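Local atomic coordinates of probable 2-phosphosulfolactate phosphatase (Clostridium acetobutylicum, PDB entry 1VR0), a protein that probably hydrolyses (2R)-O-phospho-3-sulfolactate to (2R)-3-sulfolactate and phosphate, using magnesium as cofactor. Residues T115-S124 and I154-E162; M39-T48 and L222-C230. All coordinates share one frame; numbering follows the deposited sequence.

How the contacts relate
Following the chain from the N terminus, strand 33-37 runs into the loop that opens contact 2, and helix 42-51 begins there. Strand 109-113 of the small parallel sheet then leads into 115-124, the first half of contact 1. After 29 further residues the chain comes back along strand 152-156 of the larger sheet, and 154-162 closes that loop. Contact 2 is closed last, by 222-230 near the C-terminal end, so contact 1 is nested inside it. The two contacts touch where Ile121 packs on Ile46 and Gly117 on Ala42, joining helices 117-123 and 42-51. Both also reach the bound sulfolactate; the centres of the two contacts are about 15 Å apart.

Contact 1: residues T115-S124 and I154-E162; sequences TNGTRAIKGS and IVNAGTYGE. With MG (magnesium ion), chain D; 3SL ((2R)-3-sulfolactic acid), chain E.
Asn116 drives its side chain into the loop that follows strand 152-156, and this is the tight part of the contact. Its OD1 accepts the backbone N-H of Tyr160 at 2.9 Å, from a donor 38° out of the amide's carbonyl plane. Water 1 adds a second bond to Asn116 OD1, and it also joins Ala157 O to Gly161 N, so one oxygen and one water secure the turn 159-162. Ala157 CB lies 3.9 Å from Asn116 CB. It also meets Ala120 CB at 3.8 Å, and these two alanines let helix and loop backbones come near, Ala120 CA and Ala157 CA being 5.2 Å apart. Gly158 O lies against Asn116 CB and CG and also binds the magnesium ion at 2.5 Å, alongside two waters, Asp38 and Asp167. Farther down the helix, Ser124 OG hydrogen-bonds to Ala120 O and touches both methyls of Val155.

Toward solvent the packing thins. Thr115 CG2 sits over one face of the exposed Tyr160 ring, 4.1 Å from its centroid, a CH-pi contact beside the sulfolactate. Arg119, bent at its third torsion (34°), brings its guanidinium edge near Gly161 N; NH1 makes a weak bond to water 1, while NH2 forms a salt bridge with Asp22.

Helix 117-123 thus lies against the end of strand 152-156 and also packs on Val36 of strand 33-37, while helix 165-181 receives Ile154 and Asn156.

Contact 2: residues M39-T48 and L222-C230; sequences MLRATSVITT and LKKDFEYCC. With 3SL ((2R)-3-sulfolactic acid), chain E.
Arg41 meets Asp225 in a salt bridge, with NH2 2.8 Å from OD2 and the guanidinium and carboxylate planes 35° apart. Another part of the same guanidinium edge serves the ligand: NH1 donates to the sulfonate O3S at 3.0 Å, while NE also faces the sulfonate. Leu222 CD1 rests over the centre of one guanidinium face, 3.6 Å above it. The group is therefore gripped at its edge and covered on a face, and its bend at the third torsion (-70°) swings it to the sulfonate.

Around this polar end lies an apolar layer. Cys229 CB packs against Leu40 CD2 at 3.7 Å, its SG lies 3.5 Å from Ser44 CB, and the selenomethionine Met39 brings CE to 4.0 Å from Cys229 CB. Leu40 CD1 reaches the edge of the Phe226 ring.

Farther out, Ser44 OG bonds to Met39 O at 2.7 Å, and water 4 links Ser44 OG to Cys229 O. Tyr228 OH donates to Thr48 OG1 at 2.9 Å, in the plane of the ring; Thr48 OG1 in turn donates to Ser44 O. Asp225 has a second partner in Ser96, whose OG is hydrogen-bonded to OD1.

The loop ahead of helix 42-51 lines the sulfolactate pocket, and helix 223-229 backs it in the second shell, with Asp225 holding the arginine that receives the sulfonate.

Contact 1: residues T115-S124 and I154-E162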
loop_
_atom_site.group_PDB
_atom_site.type_symbol
_atom_site.label_atom_id
_atom_site.label_comp_id
_atom_site.label_asym_id
_atom_site.label_seq_id
_atom_site.Cartn_x
_atom_site.Cartn_y
_atom_site.Cartn_z
ATOM N N THR A 115 -1.051 10.834 17.190
ATOM C CA THR A 115 -2.010 10.782 16.097
ATOM C C THR A 115 -1.951 9.420 15.346
ATOM O O THR A 115 -2.988 8.819 15.123
ATOM C CB THR A 115 -1.800 12.015 15.132
ATOM O OG1 THR A 115 -2.199 13.252 15.772
ATOM C CG2 THR A 115 -2.604 11.843 13.838
ATOM N N ASN A 116 -0.738 8.925 15.059
ATOM C CA ASN A 116 -0.511 7.720 14.239
ATOM C C ASN A 116 0.263 6.563 14.924
ATOM O O ASN A 116 -0.261 5.425 15.066
ATOM C CB ASN A 116 0.237 8.158 12.992
ATOM C CG ASN A 116 -0.509 9.243 12.253
ATOM O OD1 ASN A 116 -1.722 9.119 12.030
ATOM N ND2 ASN A 116 0.185 10.334 11.916
ATOM N N GLY A 117 1.497 6.850 15.354
ATOM C CA GLY A 117 2.376 5.849 15.964
ATOM C C GLY A 117 1.768 4.974 17.054
ATOM O O GLY A 117 1.893 3.746 17.003
ATOM N N THR A 118 1.084 5.590 18.023
ATOM C CA THR A 118 0.539 4.857 19.170
ATOM C C THR A 118 -0.586 3.888 18.786
ATOM O O THR A 118 -0.700 2.808 19.380
ATOM C CB THR A 118 0.118 5.842 20.348
ATOM O OG1 THR A 118 -0.957 6.746 19.973
ATOM C CG2 THR A 118 1.347 6.622 20.827
ATOM N N ARG A 119 -1.378 4.266 17.773
ATOM C CA ARG A 119 -2.415 3.389 17.175
ATOM C C ARG A 119 -1.794 2.125 16.500
ATOM O O ARG A 119 -2.280 0.997 16.657
ATOM C CB ARG A 119 -3.224 4.193 16.138
ATOM C CG ARG A 119 -3.894 5.497 16.718
ATOM C CD ARG A 119 -4.703 6.340 15.646
ATOM N NE ARG A 119 -5.348 5.480 14.634
ATOM C CZ ARG A 119 -5.173 5.539 13.308
ATOM N NH1 ARG A 119 -4.410 6.461 12.697
ATOM N NH2 ARG A 119 -5.809 4.661 12.561
ATOM N N ALA A 120 -0.733 2.347 15.727
ATOM C CA ALA A 120 -0.030 1.261 15.056
ATOM C C ALA A 120 0.574 0.249 16.075
ATOM O O ALA A 120 0.596 -0.978 15.836
ATOM C CB ALA A 120 1.070 1.824 14.169
ATOM N N ILE A 121 1.073 0.775 17.198
ATOM C CA ILE A 121 1.692 -0.074 18.225
ATOM C C ILE A 121 0.629 -0.997 18.835
ATOM O O ILE A 121 0.734 -2.212 18.771
ATOM C CB ILE A 121 2.450 0.770 19.309
ATOM C CG1 ILE A 121 3.645 1.473 18.678
ATOM C CG2 ILE A 121 2.965 -0.128 20.413
ATOM C CD1 ILE A 121 4.227 2.641 19.508
ATOM N N LYS A 122 -0.430 -0.406 19.347
ATOM C CA LYS A 122 -1.561 -1.180 19.839
ATOM C C LYS A 122 -2.125 -2.142 18.807
ATOM O O LYS A 122 -2.522 -3.242 19.159
ATOM C CB LYS A 122 -2.671 -0.232 20.332
ATOM C CG LYS A 122 -2.265 0.670 21.530
ATOM C CD LYS A 122 -1.792 -0.162 22.737
ATOM C CE LYS A 122 -2.477 0.231 24.042
ATOM N NZ LYS A 122 -2.486 -0.957 24.959
ATOM N N GLY A 123 -2.174 -1.732 17.540
ATOM C CA GLY A 123 -2.714 -2.586 16.466
ATOM C C GLY A 123 -1.902 -3.829 16.133
ATOM O O GLY A 123 -2.398 -4.729 15.473
ATOM N N SER A 124 -0.655 -3.870 16.606
ATOM C CA SER A 124 0.253 -4.990 16.381
ATOM C C SER A 124 0.337 -5.993 17.552
ATOM O O SER A 124 1.153 -6.931 17.502
ATOM C CB SER A 124 1.622 -4.429 16.065
ATOM O OG SER A 124 1.493 -3.375 15.102
ATOM N N ILE A 154 6.567 -5.189 8.536
ATOM C CA ILE A 154 6.890 -3.801 8.852
ATOM C C ILE A 154 5.623 -2.992 8.797
ATOM O O ILE A 154 4.998 -2.851 7.751
ATOM C CB ILE A 154 7.966 -3.304 7.912
ATOM C CG1 ILE A 154 9.242 -4.068 8.244
ATOM C CG2 ILE A 154 8.242 -1.837 8.135
ATOM C CD1 ILE A 154 10.269 -3.894 7.211
ATOM N N VAL A 155 5.209 -2.516 9.961
ATOM C CA VAL A 155 3.906 -1.872 10.116
ATOM C C VAL A 155 4.116 -0.367 10.065
ATOM O O VAL A 155 4.571 0.214 11.031
ATOM C CB VAL A 155 3.240 -2.275 11.443
ATOM C CG1 VAL A 155 1.839 -1.679 11.567
ATOM C CG2 VAL A 155 3.189 -3.776 11.579
ATOM N N ASN A 156 3.844 0.242 8.916
ATOM C CA ASN A 156 3.861 1.698 8.793
ATOM C C ASN A 156 2.666 2.284 9.532
ATOM O O ASN A 156 1.558 1.804 9.372
ATOM C CB ASN A 156 3.771 2.102 7.312
ATOM C CG ASN A 156 4.991 1.680 6.521
ATOM O OD1 ASN A 156 5.644 0.707 6.860
ATOM N ND2 ASN A 156 5.325 2.430 5.500
ATOM N N ALA A 157 2.873 3.298 10.355
ATOM C CA ALA A 157 1.735 3.972 10.992
ATOM C C ALA A 157 0.984 4.782 9.935
ATOM O O ALA A 157 -0.236 4.883 9.971
ATOM C CB ALA A 157 2.185 4.853 12.112
ATOM N N GLY A 158 1.725 5.316 8.960
ATOM C CA GLY A 158 1.152 6.202 7.950
ATOM C C GLY A 158 0.767 7.506 8.624
ATOM O O GLY A 158 1.262 7.799 9.720
ATOM N N THR A 159 -0.082 8.290 7.982
ATOM C CA THR A 159 -0.637 9.456 8.626
ATOM C C THR A 159 -2.134 9.469 8.342
ATOM O O THR A 159 -2.554 9.342 7.200
ATOM C CB THR A 159 0.116 10.765 8.199
ATOM O OG1 THR A 159 -0.665 11.920 8.496
ATOM C CG2 THR A 159 0.403 10.805 6.735
ATOM N N TYR A 160 -2.917 9.601 9.402
ATOM C CA TYR A 160 -4.360 9.608 9.296
ATOM C C TYR A 160 -4.884 8.417 8.499
ATOM O O TYR A 160 -5.747 8.560 7.659
ATOM C CB TYR A 160 -4.855 10.928 8.674
ATOM C CG TYR A 160 -4.526 12.115 9.534
ATOM C CD1 TYR A 160 -5.230 12.338 10.728
ATOM C CD2 TYR A 160 -3.507 13.008 9.185
ATOM C CE1 TYR A 160 -4.950 13.435 11.547
ATOM C CE2 TYR A 160 -3.193 14.115 10.002
ATOM C CZ TYR A 160 -3.920 14.326 11.191
ATOM O OH TYR A 160 -3.636 15.410 12.043
ATOM N N GLY A 161 -4.348 7.242 8.767
ATOM C CA GLY A 161 -4.781 6.045 8.059
ATOM C C GLY A 161 -4.443 5.952 6.583
ATOM O O GLY A 161 -5.142 5.278 5.840
ATOM N N GLU A 162 -3.378 6.608 6.161
ATOM C CA GLU A 162 -2.965 6.561 4.790
ATOM C C GLU A 162 -1.481 6.287 4.629
ATOM O O GLU A 162 -0.638 6.721 5.403
ATOM C CB GLU A 162 -3.284 7.877 4.087
ATOM C CG GLU A 162 -4.624 8.467 4.519
ATOM C CD GLU A 162 -5.560 8.804 3.371
ATOM O OE1 GLU A 162 -5.155 9.537 2.414
ATOM O OE2 GLU A 162 -6.736 8.359 3.462
HETATM MG MG MG D . 3.650 8.404 10.266
HETATM O O11 3SL E . -0.167 15.169 12.203
HETATM C C1 3SL E . 0.949 15.501 12.651
HETATM O O12 3SL E . 1.598 16.517 12.297
HETATM C C2 3SL E . 1.528 14.606 13.681
HETATM O O2 3SL E . 1.249 13.269 13.275
HETATM C C3 3SL E . 3.009 14.915 13.777
HETATM S S 3SL E . 3.811 13.805 14.718
HETATM O O3S 3SL E . 4.031 14.361 16.065
HETATM O O1S 3SL E . 3.251 12.412 14.650
HETATM O O2S 3SL E . 5.188 13.730 14.215
HETATM O O HOH W 1 -2.172 6.536 10.607
HETATM O O HOH W 2 6.046 9.248 10.225
HETATM O O HOH W 3 3.479 10.426 8.844
#

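Contact 2: residues M39-T48 and L222-C230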
loop_
_atom_site.group_PDB
_atom_site.type_symbol
_atom_site.label_atom_id
_atom_site.label_comp_id
_atom_site.label_asym_id
_atom_site.label_seq_id
_atom_site.Cartn_x
_atom_site.Cartn_y
_atom_site.Cartn_z
HETATM N N MSE A 39 8.127 7.590 11.733
HETATM C CA MSE A 39 9.414 8.285 11.903
HETATM C C MSE A 39 9.278 9.783 12.158
HETATM O O MSE A 39 10.182 10.411 12.757
HETATM C CB MSE A 39 10.353 8.034 10.724
HETATM C CG MSE A 39 9.790 8.467 9.410
HETATM SE SE MSE A 39 11.163 8.882 8.047
HETATM C CE MSE A 39 12.244 10.157 9.071
ATOM N N LEU A 40 8.165 10.355 11.715
ATOM C CA LEU A 40 7.921 11.776 11.944
ATOM C C LEU A 40 6.626 11.883 12.689
ATOM O O LEU A 40 5.598 12.209 12.061
ATOM C CB LEU A 40 7.824 12.539 10.615
ATOM C CG LEU A 40 9.188 12.712 9.947
ATOM C CD1 LEU A 40 9.083 13.300 8.520
ATOM C CD2 LEU A 40 10.117 13.553 10.780
ATOM N N ARG A 41 6.629 11.669 14.016
ATOM C CA ARG A 41 7.816 11.613 14.882
ATOM C C ARG A 41 7.765 10.585 16.005
ATOM O O ARG A 41 8.781 10.390 16.681
ATOM C CB ARG A 41 8.063 12.983 15.540
ATOM C CG ARG A 41 8.410 14.122 14.582
ATOM C CD ARG A 41 8.281 15.476 15.262
ATOM N NE ARG A 41 6.879 15.830 15.541
ATOM C CZ ARG A 41 6.486 16.809 16.358
ATOM N NH1 ARG A 41 5.201 17.047 16.544
ATOM N NH2 ARG A 41 7.366 17.567 16.988
ATOM N N ALA A 42 6.634 9.907 16.199
ATOM C CA ALA A 42 6.430 9.053 17.405
ATOM C C ALA A 42 7.511 7.995 17.675
ATOM O O ALA A 42 7.966 7.885 18.795
ATOM C CB ALA A 42 5.064 8.383 17.406
ATOM N N THR A 43 7.920 7.220 16.674
ATOM C CA THR A 43 8.913 6.197 16.924
ATOM C C THR A 43 10.307 6.773 17.007
ATOM O O THR A 43 11.189 6.137 17.576
ATOM C CB THR A 43 8.894 5.057 15.916
ATOM O OG1 THR A 43 9.010 5.559 14.583
ATOM C CG2 THR A 43 7.618 4.297 16.063
ATOM N N SER A 44 10.513 7.969 16.451
ATOM C CA SER A 44 11.770 8.691 16.656
ATOM C C SER A 44 11.848 9.210 18.090
ATOM O O SER A 44 12.928 9.213 18.685
ATOM C CB SER A 44 11.911 9.832 15.655
ATOM O OG SER A 44 12.004 9.276 14.359
ATOM N N VAL A 45 10.700 9.624 18.629
ATOM C CA VAL A 45 10.621 10.028 20.021
ATOM C C VAL A 45 10.880 8.820 20.948
ATOM O O VAL A 45 11.762 8.835 21.790
ATOM C CB VAL A 45 9.263 10.668 20.363
ATOM C CG1 VAL A 45 9.055 10.656 21.826
ATOM C CG2 VAL A 45 9.169 12.103 19.812
ATOM N N ILE A 46 10.123 7.768 20.782
ATOM C CA ILE A 46 10.281 6.611 21.640
ATOM C C ILE A 46 11.746 6.129 21.658
ATOM O O ILE A 46 12.310 5.887 22.727
ATOM C CB ILE A 46 9.350 5.481 21.224
ATOM C CG1 ILE A 46 7.911 5.878 21.533
ATOM C CG2 ILE A 46 9.702 4.193 21.955
ATOM C CD1 ILE A 46 6.917 5.297 20.590
ATOM N N THR A 47 12.329 5.997 20.473
ATOM C CA THR A 47 13.684 5.544 20.312
ATOM C C THR A 47 14.683 6.460 21.046
ATOM O O THR A 47 15.580 5.993 21.735
ATOM C CB THR A 47 14.033 5.499 18.810
ATOM O OG1 THR A 47 13.221 4.513 18.168
ATOM C CG2 THR A 47 15.505 5.126 18.601
ATOM N N THR A 48 14.508 7.768 20.883
ATOM C CA THR A 48 15.386 8.737 21.480
ATOM C C THR A 48 15.257 8.726 23.024
ATOM O O THR A 48 16.258 8.667 23.761
ATOM C CB THR A 48 15.097 10.133 20.888
ATOM O OG1 THR A 48 15.391 10.120 19.489
ATOM C CG2 THR A 48 15.930 11.221 21.561
ATOM N N LEU A 222 8.900 22.581 12.164
ATOM C CA LEU A 222 9.645 21.481 12.732
ATOM C C LEU A 222 10.816 21.035 11.877
ATOM O O LEU A 222 11.169 19.872 11.866
ATOM C CB LEU A 222 8.687 20.321 12.939
ATOM C CG LEU A 222 7.497 20.738 13.794
ATOM C CD1 LEU A 222 6.571 19.561 13.902
ATOM C CD2 LEU A 222 7.972 21.206 15.181
ATOM N N LYS A 223 11.426 21.973 11.160
ATOM C CA LYS A 223 12.627 21.700 10.370
ATOM C C LYS A 223 13.711 20.959 11.176
ATOM O O LYS A 223 14.279 19.987 10.688
ATOM C CB LYS A 223 13.184 23.011 9.821
ATOM C CG LYS A 223 14.214 22.809 8.723
ATOM C CD LYS A 223 14.952 24.102 8.383
ATOM C CE LYS A 223 15.961 23.872 7.248
ATOM N NZ LYS A 223 16.867 25.062 7.053
ATOM N N LYS A 224 13.959 21.397 12.413
ATOM C CA LYS A 224 14.937 20.741 13.294
ATOM C C LYS A 224 14.583 19.276 13.540
ATOM O O LYS A 224 15.459 18.419 13.474
ATOM C CB LYS A 224 15.036 21.424 14.657
ATOM C CG LYS A 224 15.288 22.917 14.634
ATOM C CD LYS A 224 16.706 23.253 14.973
ATOM C CE LYS A 224 16.928 24.782 15.080
ATOM N NZ LYS A 224 16.586 25.301 16.430
ATOM N N ASP A 225 13.323 18.998 13.875
ATOM C CA ASP A 225 12.910 17.612 14.130
ATOM C C ASP A 225 13.073 16.779 12.864
ATOM O O ASP A 225 13.534 15.644 12.924
ATOM C CB ASP A 225 11.453 17.517 14.602
ATOM C CG ASP A 225 11.232 17.987 16.038
ATOM O OD1 ASP A 225 12.177 18.081 16.895
ATOM O OD2 ASP A 225 10.054 18.247 16.330
ATOM N N PHE A 226 12.695 17.357 11.719
ATOM C CA PHE A 226 12.815 16.678 10.421
ATOM C C PHE A 226 14.277 16.260 10.124
ATOM O O PHE A 226 14.543 15.127 9.736
ATOM C CB PHE A 226 12.260 17.567 9.282
ATOM C CG PHE A 226 12.665 17.111 7.912
ATOM C CD1 PHE A 226 12.117 15.987 7.362
ATOM C CD2 PHE A 226 13.639 17.797 7.185
ATOM C CE1 PHE A 226 12.520 15.531 6.109
ATOM C CE2 PHE A 226 14.050 17.348 5.913
ATOM C CZ PHE A 226 13.486 16.207 5.382
ATOM N N GLU A 227 15.221 17.179 10.310
ATOM C CA GLU A 227 16.609 16.861 10.005
ATOM C C GLU A 227 17.142 15.806 10.963
ATOM O O GLU A 227 17.954 14.958 10.575
ATOM C CB GLU A 227 17.513 18.083 10.132
ATOM C CG GLU A 227 16.981 19.346 9.501
ATOM C CD GLU A 227 17.673 19.704 8.224
ATOM O OE1 GLU A 227 18.423 20.698 8.276
ATOM O OE2 GLU A 227 17.456 19.005 7.190
ATOM N N TYR A 228 16.718 15.891 12.219
ATOM C CA TYR A 228 17.160 14.971 13.239
ATOM C C TYR A 228 16.647 13.551 12.939
ATOM O O TYR A 228 17.416 12.594 12.950
ATOM C CB TYR A 228 16.693 15.462 14.625
ATOM C CG TYR A 228 16.935 14.461 15.705
ATOM C CD1 TYR A 228 18.181 14.357 16.307
ATOM C CD2 TYR A 228 15.949 13.563 16.083
ATOM C CE1 TYR A 228 18.434 13.405 17.290
ATOM C CE2 TYR A 228 16.191 12.601 17.063
ATOM C CZ TYR A 228 17.433 12.541 17.666
ATOM O OH TYR A 228 17.696 11.621 18.648
ATOM N N CYS A 229 15.355 13.431 12.655
ATOM C CA CYS A 229 14.742 12.128 12.365
ATOM C C CYS A 229 15.241 11.443 11.093
ATOM O O CYS A 229 15.002 10.250 10.901
ATOM C CB CYS A 229 13.224 12.256 12.298
ATOM S SG CYS A 229 12.495 12.770 13.876
ATOM N N CYS A 230 15.923 12.188 10.240
ATOM C CA CYS A 230 16.554 11.601 9.073
ATOM C C CYS A 230 17.977 11.109 9.309
ATOM O O CYS A 230 18.596 10.598 8.394
ATOM C CB CYS A 230 16.565 12.628 7.958
ATOM S SG CYS A 230 14.928 12.938 7.324
HETATM O O11 3SL E . -0.167 15.169 12.203
HETATM C C1 3SL E . 0.949 15.501 12.651
HETATM O O12 3SL E . 1.598 16.517 12.297
HETATM C C2 3SL E . 1.528 14.606 13.681
HETATM O O2 3SL E . 1.249 13.269 13.275
HETATM C C3 3SL E . 3.009 14.915 13.777
HETATM S S 3SL E . 3.811 13.805 14.718
HETATM O O3S 3SL E . 4.031 14.361 16.065
HETATM O O1S 3SL E . 3.251 12.412 14.650
HETATM O O2S 3SL E . 5.188 13.730 14.215
HETATM O O HOH W 4 13.915 8.392 12.522
#